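Local coordinates for uncharacterized protein (Staphylococcus aureus, PDB 3P8A) that is of unknown function but carries a glyoxalase-like domain of the vicinal oxygen chelate (VOC) family, many of whose members are metal-dependent enzymes, at residues I117-K121 against V132-Q136; I162-F167 against W208-F212; I191-V196 against D232-R236. All blocks are in the same frame, centred on the assembly; numbering follows the deposited sequence.

Interaction 1 (I117-K121 against V132-Q136); sequences IEAVK and VGPIQ
Lys-121 reaches Gly-133 with a fully stretched chain: CG lies anti to the backbone N (chi1 179°) and the later torsions stay extended, which sends the ammonium group across to the strand past the ring of Pro-134. The setting is an antiparallel helix-turn-strand unit in the glyoxalase-like fold. Helix 117-125 turns back into strand 130-139, the outermost strand on one side of an eight-stranded sheet; over the short segments the helix and strand axes run 166° to each other and approach to 9.5 Å. The single hydrogen bond of the contact joins Lys-121 NZ to Gly-133 O at 2.8 Å. The donor lies in the carbonyl plane with a C=O...N angle of 146°. A cis peptide precedes Pro-134, and Gly-133 has a positive phi, a backbone shape suited to glycine. The proline ring is turned toward the helix, where the Lys-121 chain runs crosswise to it, Lys-121 CD standing 3.7 Å from Pro-134 CD. On the buried side, Ile-117 CG2 lies 4.1 Å from Pro-134 CG as the two side chains run antiparallel alongside each other. Ile-117 also packs on Leu-152 and Phe-167 of the inner strands. On the exposed side, the bent chain of Glu-118 brings OE2 to 3.4 Å from Pro-134 CG.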
ATOM      1  N   ILE A 117      14.287   3.496  -8.512  1.00 18.77           N
ATOM      2  CA  ILE A 117      13.050   3.401  -9.288  1.00 18.80           C
ATOM      3  C   ILE A 117      13.281   3.312 -10.820  1.00 24.01           C
ATOM      4  O   ILE A 117      12.451   2.727 -11.524  1.00 22.09           O
ATOM      5  CB  ILE A 117      12.030   4.486  -8.860  1.00 21.63           C
ATOM      6  CG1 ILE A 117      10.574   4.043  -9.127  1.00 21.75           C
ATOM      7  CG2 ILE A 117      12.357   5.848  -9.485  1.00 21.64           C
ATOM      8  CD1 ILE A 117       9.543   4.659  -8.190  1.00 26.51           C
ATOM      9  N   GLU A 118      14.408   3.886 -11.315  1.00 21.55           N
ATOM     10  CA  GLU A 118      14.774   3.846 -12.732  1.00 21.69           C
ATOM     11  C   GLU A 118      15.188   2.447 -13.168  1.00 22.30           C
ATOM     12  O   GLU A 118      14.843   2.053 -14.272  1.00 19.75           O
ATOM     13  CB  GLU A 118      15.861   4.885 -13.068  1.00 23.64           C
ATOM     14  CG  GLU A 118      15.287   6.238 -13.461  1.00 37.72           C
ATOM     15  CD  GLU A 118      14.473   6.236 -14.743  1.00 65.74           C
ATOM     16  OE1 GLU A 118      15.026   5.866 -15.806  1.00 65.14           O
ATOM     17  OE2 GLU A 118      13.278   6.604 -14.682  1.00 63.07           O
ATOM     18  N   ALA A 119      15.912   1.708 -12.295  1.00 21.32           N
ATOM     19  CA  ALA A 119      16.318   0.313 -12.481  1.00 21.66           C
ATOM     20  C   ALA A 119      15.075  -0.579 -12.478  1.00 23.34           C
ATOM     21  O   ALA A 119      15.022  -1.549 -13.235  1.00 23.53           O
ATOM     22  CB  ALA A 119      17.254  -0.119 -11.369  1.00 23.19           C
ATOM     23  N   VAL A 120      14.075  -0.248 -11.633  1.00 17.45           N
ATOM     24  CA  VAL A 120      12.807  -0.968 -11.606  1.00 16.39           C
ATOM     25  C   VAL A 120      12.096  -0.726 -12.919  1.00 18.92           C
ATOM     26  O   VAL A 120      11.666  -1.695 -13.539  1.00 19.57           O
ATOM     27  CB  VAL A 120      11.920  -0.653 -10.359  1.00 20.39           C
ATOM     28  CG1 VAL A 120      10.500  -1.175 -10.539  1.00 19.19           C
ATOM     29  CG2 VAL A 120      12.529  -1.260  -9.114  1.00 20.24           C
ATOM     30  N   LYS A 121      12.012   0.543 -13.370  1.00 13.82           N
ATOM     31  CA  LYS A 121      11.368   0.891 -14.631  1.00 14.43           C
ATOM     32  C   LYS A 121      12.031   0.152 -15.817  1.00 18.17           C
ATOM     33  O   LYS A 121      11.326  -0.426 -16.642  1.00 16.83           O
ATOM     34  CB  LYS A 121      11.354   2.411 -14.843  1.00 18.09           C
ATOM     35  CG  LYS A 121      10.703   2.824 -16.155  1.00 24.50           C
ATOM     36  CD  LYS A 121      10.789   4.295 -16.403  1.00 27.49           C
ATOM     37  CE  LYS A 121      10.123   4.631 -17.712  1.00 34.08           C
ATOM     38  NZ  LYS A 121       9.820   6.079 -17.815  1.00 42.68           N
ATOM     39  N   VAL A 132       3.733   3.432 -16.018  1.00 19.30           N
ATOM     40  CA  VAL A 132       3.378   4.858 -15.983  1.00 18.57           C
ATOM     41  C   VAL A 132       4.298   5.488 -14.949  1.00 21.30           C
ATOM     42  O   VAL A 132       4.362   5.028 -13.806  1.00 18.34           O
ATOM     43  CB  VAL A 132       1.886   5.187 -15.729  1.00 21.82           C
ATOM     44  CG1 VAL A 132       1.669   6.681 -15.512  1.00 21.60           C
ATOM     45  CG2 VAL A 132       1.011   4.703 -16.880  1.00 22.12           C
ATOM     46  N   GLY A 133       5.079   6.461 -15.389  1.00 19.71           N
ATOM     47  CA  GLY A 133       6.020   7.140 -14.516  1.00 19.32           C
ATOM     48  C   GLY A 133       7.482   6.952 -14.859  1.00 24.09           C
ATOM     49  O   GLY A 133       7.797   6.422 -15.921  1.00 24.36           O
ATOM     50  N   PRO A 134       8.411   7.366 -13.972  1.00 21.32           N
ATOM     51  CA  PRO A 134       8.189   7.913 -12.616  1.00 20.51           C
ATOM     52  C   PRO A 134       7.424   9.227 -12.544  1.00 24.80           C
ATOM     53  O   PRO A 134       7.669  10.147 -13.336  1.00 23.73           O
ATOM     54  CB  PRO A 134       9.600   8.015 -12.028  1.00 22.30           C
ATOM     55  CG  PRO A 134      10.438   7.101 -12.870  1.00 27.95           C
ATOM     56  CD  PRO A 134       9.847   7.188 -14.240  1.00 23.29           C
ATOM     57  N   ILE A 135       6.453   9.273 -11.610  1.00 20.62           N
ATOM     58  CA  ILE A 135       5.596  10.421 -11.324  1.00 20.04           C
ATOM     59  C   ILE A 135       6.195  11.147 -10.117  1.00 22.32           C
ATOM     60  O   ILE A 135       6.257  10.564  -9.030  1.00 20.19           O
ATOM     61  CB  ILE A 135       4.128   9.980 -11.042  1.00 23.80           C
ATOM     62  CG1 ILE A 135       3.489   9.170 -12.217  1.00 25.60           C
ATOM     63  CG2 ILE A 135       3.246  11.163 -10.600  1.00 23.69           C
ATOM     64  CD1 ILE A 135       3.205   9.944 -13.516  1.00 39.32           C
ATOM     65  N   GLN A 136       6.597  12.422 -10.293  1.00 20.05           N
ATOM     66  CA  GLN A 136       7.122  13.242  -9.191  1.00 20.64           C
ATOM     67  C   GLN A 136       5.981  13.648  -8.244  1.00 24.51           C
ATOM     68  O   GLN A 136       4.898  14.041  -8.688  1.00 23.25           O
ATOM     69  CB  GLN A 136       7.878  14.468  -9.724  1.00 22.73           C
ATOM     70  CG  GLN A 136       9.414  14.344  -9.627  1.00 37.58           C
ATOM     71  CD  GLN A 136       9.983  14.305  -8.216  1.00 62.02           C
ATOM     72  OE1 GLN A 136       9.426  14.853  -7.250  1.00 58.23           O
ATOM     73  NE2 GLN A 136      11.139  13.681  -8.076  1.00 54.12           N
TER

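Interaction 2 (I162-F167 against W208-F212); sequences IKPPFF and WLKWF
Pro-164 and Pro-165 come up to one helical turn along a backbone of polyproline-like angles: the nearest CA atoms, those of Pro-164 and Trp-208, are 8.1 Å apart, and no direct hydrogen bond spans the gap. Proline and aromatic rings supply most of the packing. Pro-165 lies over one face of Trp-208 in a CH-pi contact, with CG 3.9 Å from the centroid of the six-membered ring and 26° off its normal. On that same indole face sits Phe-212 CE2, near the rim, so the proline and the phenyl ring share it. Pro-165 also presses on the end of Phe-212, Pro-165 CD being 3.4 Å from Phe-212 CZ. Segment 162-167 leads into strand 166-170 of the eight-stranded sheet, whereas helix 201-212 follows strand 189-198 of the seven-stranded one; the aromatic packing thus joins the two sheet systems of this glyoxalase-like protein. Phe-167 has CG anti to its carbonyl carbon (chi1 -56°), and its CZ reaches 3.6 Å from Phe-212 CE1. The two phenyl planes meet obliquely at 56°. Trp-211 CB stands over the centre of the Phe-212 ring, while the Trp-211 indole receives Pro-164, whose CB lies 3.7 Å from Trp-211 CZ3. Ile-162 CG2 touches the benzo part of Trp-208 at CZ2. Beside it, a water bridges the segments: it lies in the indole plane, accepts from Trp-208 NE1 at 2.9 Å and donates to Ile-162 O at 2.8 Å. No such partner is modelled for the buried Trp-211 O, which lies at the edge of the Phe-167 ring, 4.3 Å from Phe-167 CZ.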
ATOM      1  N   ILE A 162      -6.958  -7.629  -9.066  1.00 12.73           N
ATOM      2  CA  ILE A 162      -6.353  -6.860  -7.978  1.00 10.22           C
ATOM      3  C   ILE A 162      -5.569  -5.707  -8.525  1.00 12.48           C
ATOM      4  O   ILE A 162      -4.765  -5.896  -9.437  1.00 10.77           O
ATOM      5  CB  ILE A 162      -5.423  -7.829  -7.148  1.00 11.33           C
ATOM      6  CG1 ILE A 162      -6.207  -8.982  -6.537  1.00 11.16           C
ATOM      7  CG2 ILE A 162      -4.586  -7.101  -6.095  1.00 11.19           C
ATOM      8  CD1 ILE A 162      -7.459  -8.554  -5.681  1.00  9.65           C
ATOM      9  N   LYS A 163      -5.744  -4.516  -7.929  1.00 10.98           N
ATOM     10  CA  LYS A 163      -4.989  -3.361  -8.403  1.00 10.26           C
ATOM     11  C   LYS A 163      -3.519  -3.649  -8.141  1.00 14.18           C
ATOM     12  O   LYS A 163      -3.174  -4.020  -7.010  1.00 13.22           O
ATOM     13  CB  LYS A 163      -5.408  -2.061  -7.694  1.00 12.03           C
ATOM     14  CG  LYS A 163      -4.833  -0.818  -8.365  1.00 15.34           C
ATOM     15  CD  LYS A 163      -5.696  -0.379  -9.512  1.00 17.55           C
ATOM     16  CE  LYS A 163      -5.253   0.959 -10.040  1.00 19.26           C
ATOM     17  NZ  LYS A 163      -6.215   1.421 -11.074  1.00 23.87           N
ATOM     18  N   PRO A 164      -2.650  -3.562  -9.183  1.00 12.53           N
ATOM     19  CA  PRO A 164      -1.239  -3.879  -8.967  1.00 12.29           C
ATOM     20  C   PRO A 164      -0.576  -2.997  -7.919  1.00 13.69           C
ATOM     21  O   PRO A 164      -0.712  -1.770  -7.974  1.00 13.75           O
ATOM     22  CB  PRO A 164      -0.599  -3.616 -10.354  1.00 13.62           C
ATOM     23  CG  PRO A 164      -1.719  -3.801 -11.324  1.00 18.07           C
ATOM     24  CD  PRO A 164      -2.894  -3.185 -10.596  1.00 13.63           C
ATOM     25  N   PRO A 165       0.212  -3.599  -7.008  1.00 10.87           N
ATOM     26  CA  PRO A 165       1.028  -2.786  -6.089  1.00  9.50           C
ATOM     27  C   PRO A 165       1.926  -1.851  -6.911  1.00 13.98           C
ATOM     28  O   PRO A 165       2.279  -2.168  -8.056  1.00 12.50           O
ATOM     29  CB  PRO A 165       1.887  -3.829  -5.364  1.00 10.08           C
ATOM     30  CG  PRO A 165       1.093  -5.076  -5.436  1.00 14.62           C
ATOM     31  CD  PRO A 165       0.451  -5.043  -6.793  1.00 12.13           C
ATOM     32  N   PHE A 166       2.259  -0.689  -6.345  1.00 10.77           N
ATOM     33  CA  PHE A 166       3.058   0.314  -7.036  1.00  9.65           C
ATOM     34  C   PHE A 166       4.350   0.575  -6.282  1.00 15.11           C
ATOM     35  O   PHE A 166       4.537   0.042  -5.187  1.00 13.89           O
ATOM     36  CB  PHE A 166       2.244   1.592  -7.311  1.00 11.28           C
ATOM     37  CG  PHE A 166       1.770   2.319  -6.079  1.00 12.64           C
ATOM     38  CD1 PHE A 166       0.608   1.928  -5.426  1.00 15.10           C
ATOM     39  CD2 PHE A 166       2.461   3.424  -5.593  1.00 14.63           C
ATOM     40  CE1 PHE A 166       0.164   2.612  -4.296  1.00 16.25           C
ATOM     41  CE2 PHE A 166       2.006   4.115  -4.471  1.00 17.97           C
ATOM     42  CZ  PHE A 166       0.857   3.711  -3.835  1.00 15.47           C
ATOM     43  N   PHE A 167       5.271   1.321  -6.909  1.00 10.95           N
ATOM     44  CA  PHE A 167       6.609   1.528  -6.368  1.00 10.77           C
ATOM     45  C   PHE A 167       6.833   2.948  -5.907  1.00 14.13           C
ATOM     46  O   PHE A 167       6.300   3.880  -6.496  1.00 13.51           O
ATOM     47  CB  PHE A 167       7.657   1.185  -7.456  1.00 12.35           C
ATOM     48  CG  PHE A 167       7.551  -0.208  -8.044  1.00 12.39           C
ATOM     49  CD1 PHE A 167       8.256  -1.268  -7.489  1.00 14.20           C
ATOM     50  CD2 PHE A 167       6.801  -0.440  -9.194  1.00 13.26           C
ATOM     51  CE1 PHE A 167       8.170  -2.556  -8.040  1.00 14.26           C
ATOM     52  CE2 PHE A 167       6.705  -1.727  -9.734  1.00 15.22           C
ATOM     53  CZ  PHE A 167       7.427  -2.771  -9.171  1.00 12.00           C
ATOM     54  N   TRP A 208       2.205 -11.197  -9.904  1.00  7.58           N
ATOM     55  CA  TRP A 208       3.056 -10.741  -8.806  1.00  7.08           C
ATOM     56  C   TRP A 208       4.422 -11.410  -8.814  1.00 11.30           C
ATOM     57  O   TRP A 208       5.415 -10.755  -8.491  1.00  8.08           O
ATOM     58  CB  TRP A 208       2.370 -10.915  -7.460  1.00  6.11           C
ATOM     59  CG  TRP A 208       1.270  -9.921  -7.173  1.00  7.51           C
ATOM     60  CD1 TRP A 208       0.402  -9.366  -8.066  1.00 10.41           C
ATOM     61  CD2 TRP A 208       0.837  -9.497  -5.879  1.00  8.33           C
ATOM     62  NE1 TRP A 208      -0.514  -8.570  -7.409  1.00  9.79           N
ATOM     63  CE2 TRP A 208      -0.263  -8.625  -6.064  1.00 11.69           C
ATOM     64  CE3 TRP A 208       1.307  -9.725  -4.573  1.00  9.52           C
ATOM     65  CZ2 TRP A 208      -0.902  -7.987  -4.992  1.00 10.99           C
ATOM     66  CZ3 TRP A 208       0.684  -9.080  -3.513  1.00 10.60           C
ATOM     67  CH2 TRP A 208      -0.409  -8.229  -3.724  1.00 11.03           C
ATOM     68  N   LEU A 209       4.503 -12.687  -9.220  1.00 10.46           N
ATOM     69  CA  LEU A 209       5.830 -13.338  -9.331  1.00 11.38           C
ATOM     70  C   LEU A 209       6.677 -12.673 -10.427  1.00 15.12           C
ATOM     71  O   LEU A 209       7.872 -12.444 -10.232  1.00 13.62           O
ATOM     72  CB  LEU A 209       5.699 -14.834  -9.631  1.00 12.20           C
ATOM     73  CG  LEU A 209       5.154 -15.703  -8.513  1.00 17.65           C
ATOM     74  CD1 LEU A 209       4.704 -17.041  -9.053  1.00 19.38           C
ATOM     75  CD2 LEU A 209       6.157 -15.861  -7.387  1.00 18.52           C
ATOM     76  N   LYS A 210       6.024 -12.307 -11.536  1.00 13.77           N
ATOM     77  CA  LYS A 210       6.615 -11.684 -12.706  1.00 14.77           C
ATOM     78  C   LYS A 210       7.083 -10.271 -12.394  1.00 20.54           C
ATOM     79  O   LYS A 210       8.267  -9.966 -12.579  1.00 20.18           O
ATOM     80  CB  LYS A 210       5.581 -11.656 -13.831  1.00 19.35           C
ATOM     81  CG  LYS A 210       6.169 -11.616 -15.234  1.00 36.90           C
ATOM     82  CD  LYS A 210       5.092 -11.488 -16.311  1.00 48.63           C
ATOM     83  CE  LYS A 210       4.404 -12.789 -16.698  1.00 57.85           C
ATOM     84  NZ  LYS A 210       5.228 -13.612 -17.617  1.00 69.09           N
ATOM     85  N   TRP A 211       6.168  -9.421 -11.886  1.00 15.86           N
ATOM     86  CA  TRP A 211       6.428  -8.020 -11.583  1.00 15.20           C
ATOM     87  C   TRP A 211       7.324  -7.759 -10.370  1.00 18.68           C
ATOM     88  O   TRP A 211       8.139  -6.840 -10.403  1.00 17.49           O
ATOM     89  CB  TRP A 211       5.110  -7.271 -11.390  1.00 13.15           C
ATOM     90  CG  TRP A 211       4.127  -7.361 -12.523  1.00 13.57           C
ATOM     91  CD1 TRP A 211       4.406  -7.463 -13.855  1.00 16.56           C
ATOM     92  CD2 TRP A 211       2.705  -7.190 -12.423  1.00 12.39           C
ATOM     93  NE1 TRP A 211       3.239  -7.427 -14.588  1.00 15.08           N
ATOM     94  CE2 TRP A 211       2.181  -7.257 -13.733  1.00 15.37           C
ATOM     95  CE3 TRP A 211       1.815  -7.032 -11.341  1.00 12.66           C
ATOM     96  CZ2 TRP A 211       0.810  -7.188 -13.993  1.00 13.83           C
ATOM     97  CZ3 TRP A 211       0.459  -6.950 -11.599  1.00 13.43           C
ATOM     98  CH2 TRP A 211      -0.035  -7.029 -12.908  1.00 14.05           C
ATOM     99  N   PHE A 212       7.169  -8.530  -9.305  1.00 14.34           N
ATOM    100  CA  PHE A 212       7.914  -8.242  -8.069  1.00 13.23           C
ATOM    101  C   PHE A 212       9.039  -9.170  -7.713  1.00 16.87           C
ATOM    102  O   PHE A 212       9.620  -9.029  -6.631  1.00 13.93           O
ATOM    103  CB  PHE A 212       6.936  -8.009  -6.896  1.00 13.05           C
ATOM    104  CG  PHE A 212       5.746  -7.157  -7.278  1.00 12.25           C
ATOM    105  CD1 PHE A 212       5.918  -5.839  -7.707  1.00 13.71           C
ATOM    106  CD2 PHE A 212       4.461  -7.679  -7.247  1.00 11.40           C
ATOM    107  CE1 PHE A 212       4.827  -5.064  -8.098  1.00 14.73           C
ATOM    108  CE2 PHE A 212       3.366  -6.908  -7.646  1.00 14.27           C
ATOM    109  CZ  PHE A 212       3.554  -5.602  -8.066  1.00 13.99           C
TER
HETATM  110  O   HOH W   1      -2.275  -7.266  -9.289  1.00 10.33           O

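Interaction 3 (I191-V196 against D232-R236); sequences IETVIV and DIYFR
Thr-193, Val-194 and Ile-195 pair with Tyr-234, Phe-235 and Arg-236 as a parallel beta ladder whose short axes diverge by 20°. Four backbone hydrogen bonds form its tight part. Tyr-234 N donates to Glu-192 O at 2.9 Å, and Val-194 N to Tyr-234 O at 3.0 Å. Arg-236 N donates to Val-194 O at 2.8 Å and Val-196 N to Arg-236 O at 2.7 Å. In this last bond the donor lies almost straight ahead of the carbonyl, with a C=O...N angle of 173°. Between these bonds CA-H...O contacts fill in, such as Thr-193 CA to Tyr-234 O at 3.2 Å.

The sheet face bearing Val-194 and Phe-235 is buried. Val-194 CB lies 4.1 Å from Phe-235 CD1, both side chains reach Ile-110 of strand 106-113, and Ile-191 and Ile-233 close against Phe-25. On the other face Thr-193 and Ile-195 are still buried, and it is Tyr-234 and Arg-236 that reach toward solvent. Tyr-234 has Glu-192 O at its ring edge and Thr-193 OG1 beside its CB. Arg-236 starts with CG anti to the backbone N (chi1 178°), and the base of its chain runs alongside Ile-195. There Arg-236 CB lies 4.0 Å from Ile-195 CG1; the far end of the arginine forms a salt bridge with Asp-225 and a cation-pi contact with Tyr-223, both from strand 223-227.

Strand 189-198 thus has strand 234-239 parallel on one flank and strand 244-252 antiparallel on the other. Toward the latter, Glu-192 and Thr-193 both face Ile-249 in a classic beta bulge. Strand 223-227 lies beyond strand 234-239, and Phe-235 packs on Met-214, in the loop between helix 201-212 and strand 215-219.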
ATOM      1  N   ILE A 191       4.254  -5.352  11.002  1.00 13.67           N
ATOM      2  CA  ILE A 191       3.401  -5.916   9.953  1.00 12.87           C
ATOM      3  C   ILE A 191       4.013  -7.283   9.594  1.00 16.17           C
ATOM      4  O   ILE A 191       5.229  -7.388   9.418  1.00 15.14           O
ATOM      5  CB  ILE A 191       3.200  -4.967   8.738  1.00 16.14           C
ATOM      6  CG1 ILE A 191       2.311  -3.756   9.124  1.00 16.35           C
ATOM      7  CG2 ILE A 191       2.599  -5.711   7.534  1.00 16.56           C
ATOM      8  CD1 ILE A 191       2.489  -2.514   8.297  1.00 22.91           C
ATOM      9  N   GLU A 192       3.179  -8.329   9.558  1.00 10.17           N
ATOM     10  CA  GLU A 192       3.620  -9.686   9.276  1.00 10.50           C
ATOM     11  C   GLU A 192       3.095 -10.193   7.942  1.00 14.76           C
ATOM     12  O   GLU A 192       3.833 -10.853   7.206  1.00 10.53           O
ATOM     13  CB  GLU A 192       3.144 -10.601  10.414  1.00 12.95           C
ATOM     14  CG  GLU A 192       3.675 -12.023  10.366  1.00 30.40           C
ATOM     15  CD  GLU A 192       3.093 -12.965  11.398  1.00 64.17           C
ATOM     16  OE1 GLU A 192       2.144 -12.571  12.117  1.00 58.58           O
ATOM     17  OE2 GLU A 192       3.585 -14.112  11.480  1.00 71.84           O
ATOM     18  N   THR A 193       1.796  -9.950   7.656  1.00 12.22           N
ATOM     19  CA  THR A 193       1.145 -10.474   6.464  1.00 11.51           C
ATOM     20  C   THR A 193       0.109  -9.515   5.946  1.00 12.34           C
ATOM     21  O   THR A 193      -0.573  -8.844   6.717  1.00  8.66           O
ATOM     22  CB  THR A 193       0.476 -11.839   6.792  1.00 20.87           C
ATOM     23  OG1 THR A 193       1.430 -12.703   7.394  1.00 24.10           O
ATOM     24  CG2 THR A 193      -0.115 -12.543   5.561  1.00 17.94           C
ATOM     25  N   VAL A 194      -0.044  -9.515   4.635  1.00  9.38           N
ATOM     26  CA  VAL A 194      -1.060  -8.783   3.905  1.00  9.24           C
ATOM     27  C   VAL A 194      -1.855  -9.857   3.189  1.00 10.64           C
ATOM     28  O   VAL A 194      -1.282 -10.698   2.466  1.00  9.16           O
ATOM     29  CB  VAL A 194      -0.491  -7.697   2.947  1.00 14.02           C
ATOM     30  CG1 VAL A 194      -1.603  -7.089   2.076  1.00 14.53           C
ATOM     31  CG2 VAL A 194       0.182  -6.602   3.745  1.00 13.94           C
ATOM     32  N   ILE A 195      -3.159  -9.883   3.485  1.00  5.35           N
ATOM     33  CA  ILE A 195      -4.062 -10.839   2.890  1.00  6.51           C
ATOM     34  C   ILE A 195      -4.891 -10.180   1.794  1.00 12.18           C
ATOM     35  O   ILE A 195      -5.567  -9.156   2.017  1.00 11.47           O
ATOM     36  CB  ILE A 195      -4.925 -11.616   3.935  1.00  8.03           C
ATOM     37  CG1 ILE A 195      -4.021 -12.372   4.931  1.00  8.15           C
ATOM     38  CG2 ILE A 195      -5.831 -12.627   3.197  1.00  6.69           C
ATOM     39  CD1 ILE A 195      -4.793 -13.274   5.990  1.00 19.28           C
ATOM     40  N   VAL A 196      -4.839 -10.797   0.609  1.00  7.89           N
ATOM     41  CA  VAL A 196      -5.525 -10.374  -0.589  1.00  7.09           C
ATOM     42  C   VAL A 196      -6.504 -11.483  -0.975  1.00 10.20           C
ATOM     43  O   VAL A 196      -6.130 -12.673  -0.991  1.00  9.17           O
ATOM     44  CB  VAL A 196      -4.498 -10.092  -1.735  1.00 11.77           C
ATOM     45  CG1 VAL A 196      -5.192  -9.764  -3.047  1.00 11.31           C
ATOM     46  CG2 VAL A 196      -3.515  -8.980  -1.361  1.00 11.76           C
ATOM     47  N   ASP A 232      10.581  -9.491   5.039  1.00 22.31           N
ATOM     48  CA  ASP A 232       9.969 -10.596   5.795  1.00 23.05           C
ATOM     49  C   ASP A 232       8.422 -10.634   5.793  1.00 23.78           C
ATOM     50  O   ASP A 232       7.863 -11.503   6.454  1.00 26.18           O
ATOM     51  CB  ASP A 232      10.485 -10.685   7.260  1.00 26.81           C
ATOM     52  CG  ASP A 232      11.858 -10.139   7.595  1.00 51.29           C
ATOM     53  OD1 ASP A 232      11.983  -9.473   8.644  1.00 53.77           O
ATOM     54  OD2 ASP A 232      12.834 -10.469   6.865  1.00 62.17           O
ATOM     55  N   ILE A 233       7.739  -9.703   5.108  1.00 16.73           N
ATOM     56  CA  ILE A 233       6.270  -9.676   5.052  1.00 15.59           C
ATOM     57  C   ILE A 233       5.753 -10.788   4.128  1.00 15.15           C
ATOM     58  O   ILE A 233       6.228 -10.916   2.993  1.00 12.29           O
ATOM     59  CB  ILE A 233       5.713  -8.293   4.557  1.00 19.27           C
ATOM     60  CG1 ILE A 233       6.261  -7.046   5.279  1.00 21.52           C
ATOM     61  CG2 ILE A 233       4.182  -8.263   4.398  1.00 16.63           C
ATOM     62  CD1 ILE A 233       6.176  -6.999   6.687  1.00 29.88           C
ATOM     63  N   TYR A 234       4.738 -11.536   4.577  1.00  9.24           N
ATOM     64  CA  TYR A 234       4.105 -12.524   3.712  1.00  9.42           C
ATOM     65  C   TYR A 234       2.954 -11.866   2.977  1.00 10.94           C
ATOM     66  O   TYR A 234       2.339 -10.942   3.504  1.00 10.54           O
ATOM     67  CB  TYR A 234       3.652 -13.763   4.496  1.00 12.39           C
ATOM     68  CG  TYR A 234       4.834 -14.554   4.993  1.00 18.16           C
ATOM     69  CD1 TYR A 234       5.446 -15.505   4.187  1.00 20.37           C
ATOM     70  CD2 TYR A 234       5.433 -14.255   6.215  1.00 20.89           C
ATOM     71  CE1 TYR A 234       6.572 -16.196   4.614  1.00 20.81           C
ATOM     72  CE2 TYR A 234       6.558 -14.941   6.651  1.00 22.69           C
ATOM     73  CZ  TYR A 234       7.133 -15.903   5.840  1.00 27.98           C
ATOM     74  OH  TYR A 234       8.249 -16.595   6.250  1.00 29.00           O
ATOM     75  N   PHE A 235       2.714 -12.301   1.747  1.00  5.96           N
ATOM     76  CA  PHE A 235       1.620 -11.850   0.899  1.00  5.79           C
ATOM     77  C   PHE A 235       0.774 -13.065   0.627  1.00 10.26           C
ATOM     78  O   PHE A 235       1.207 -13.981  -0.080  1.00 10.27           O
ATOM     79  CB  PHE A 235       2.132 -11.202  -0.409  1.00  7.86           C
ATOM     80  CG  PHE A 235       2.956  -9.987  -0.109  1.00 10.42           C
ATOM     81  CD1 PHE A 235       2.344  -8.778   0.232  1.00 12.87           C
ATOM     82  CD2 PHE A 235       4.346 -10.075  -0.019  1.00 11.93           C
ATOM     83  CE1 PHE A 235       3.112  -7.659   0.575  1.00 12.35           C
ATOM     84  CE2 PHE A 235       5.107  -8.954   0.342  1.00 14.42           C
ATOM     85  CZ  PHE A 235       4.484  -7.759   0.632  1.00 11.86           C
ATOM     86  N   ARG A 236      -0.398 -13.121   1.261  1.00  5.56           N
ATOM     87  CA  ARG A 236      -1.283 -14.240   1.083  1.00  6.55           C
ATOM     88  C   ARG A 236      -2.373 -13.868   0.113  1.00 10.24           C
ATOM     89  O   ARG A 236      -3.118 -12.919   0.372  1.00 11.16           O
ATOM     90  CB  ARG A 236      -1.856 -14.719   2.446  1.00  5.35           C
ATOM     91  CG  ARG A 236      -2.858 -15.882   2.288  1.00  8.41           C
ATOM     92  CD  ARG A 236      -3.155 -16.544   3.601  1.00 10.78           C
ATOM     93  NE  ARG A 236      -1.972 -17.248   4.090  1.00 12.22           N
ATOM     94  CZ  ARG A 236      -1.918 -17.990   5.186  1.00 10.07           C
ATOM     95  NH1 ARG A 236      -2.988 -18.133   5.953  1.00  8.54           N
ATOM     96  NH2 ARG A 236      -0.793 -18.604   5.519  1.00  7.17           N
TER

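Overall arrangement
Along the chain interaction 1 is complete before interaction 2 begins, whereas the segments of interactions 2 and 3 alternate. Interaction 2 lies between the others, its centre about 14 Å from each; the centres of interactions 1 and 3 are about 24 Å apart, without touching. Interactions 1 and 2 both reach the eight-stranded sheet and meet where Ile-117, which touches Pro-134, brings CD1 within 3.7 Å of Phe-167 O; Val-120 also packs on Phe-167. Interactions 2 and 3 join through Ile-162 and Trp-208 on Val-196, and through Trp-208 on Phe-235, helix 201-212 following strand 189-198. Packing therefore runs continuously from one sheet's outermost strand into the seven-stranded sheet, linking both halves of the protein.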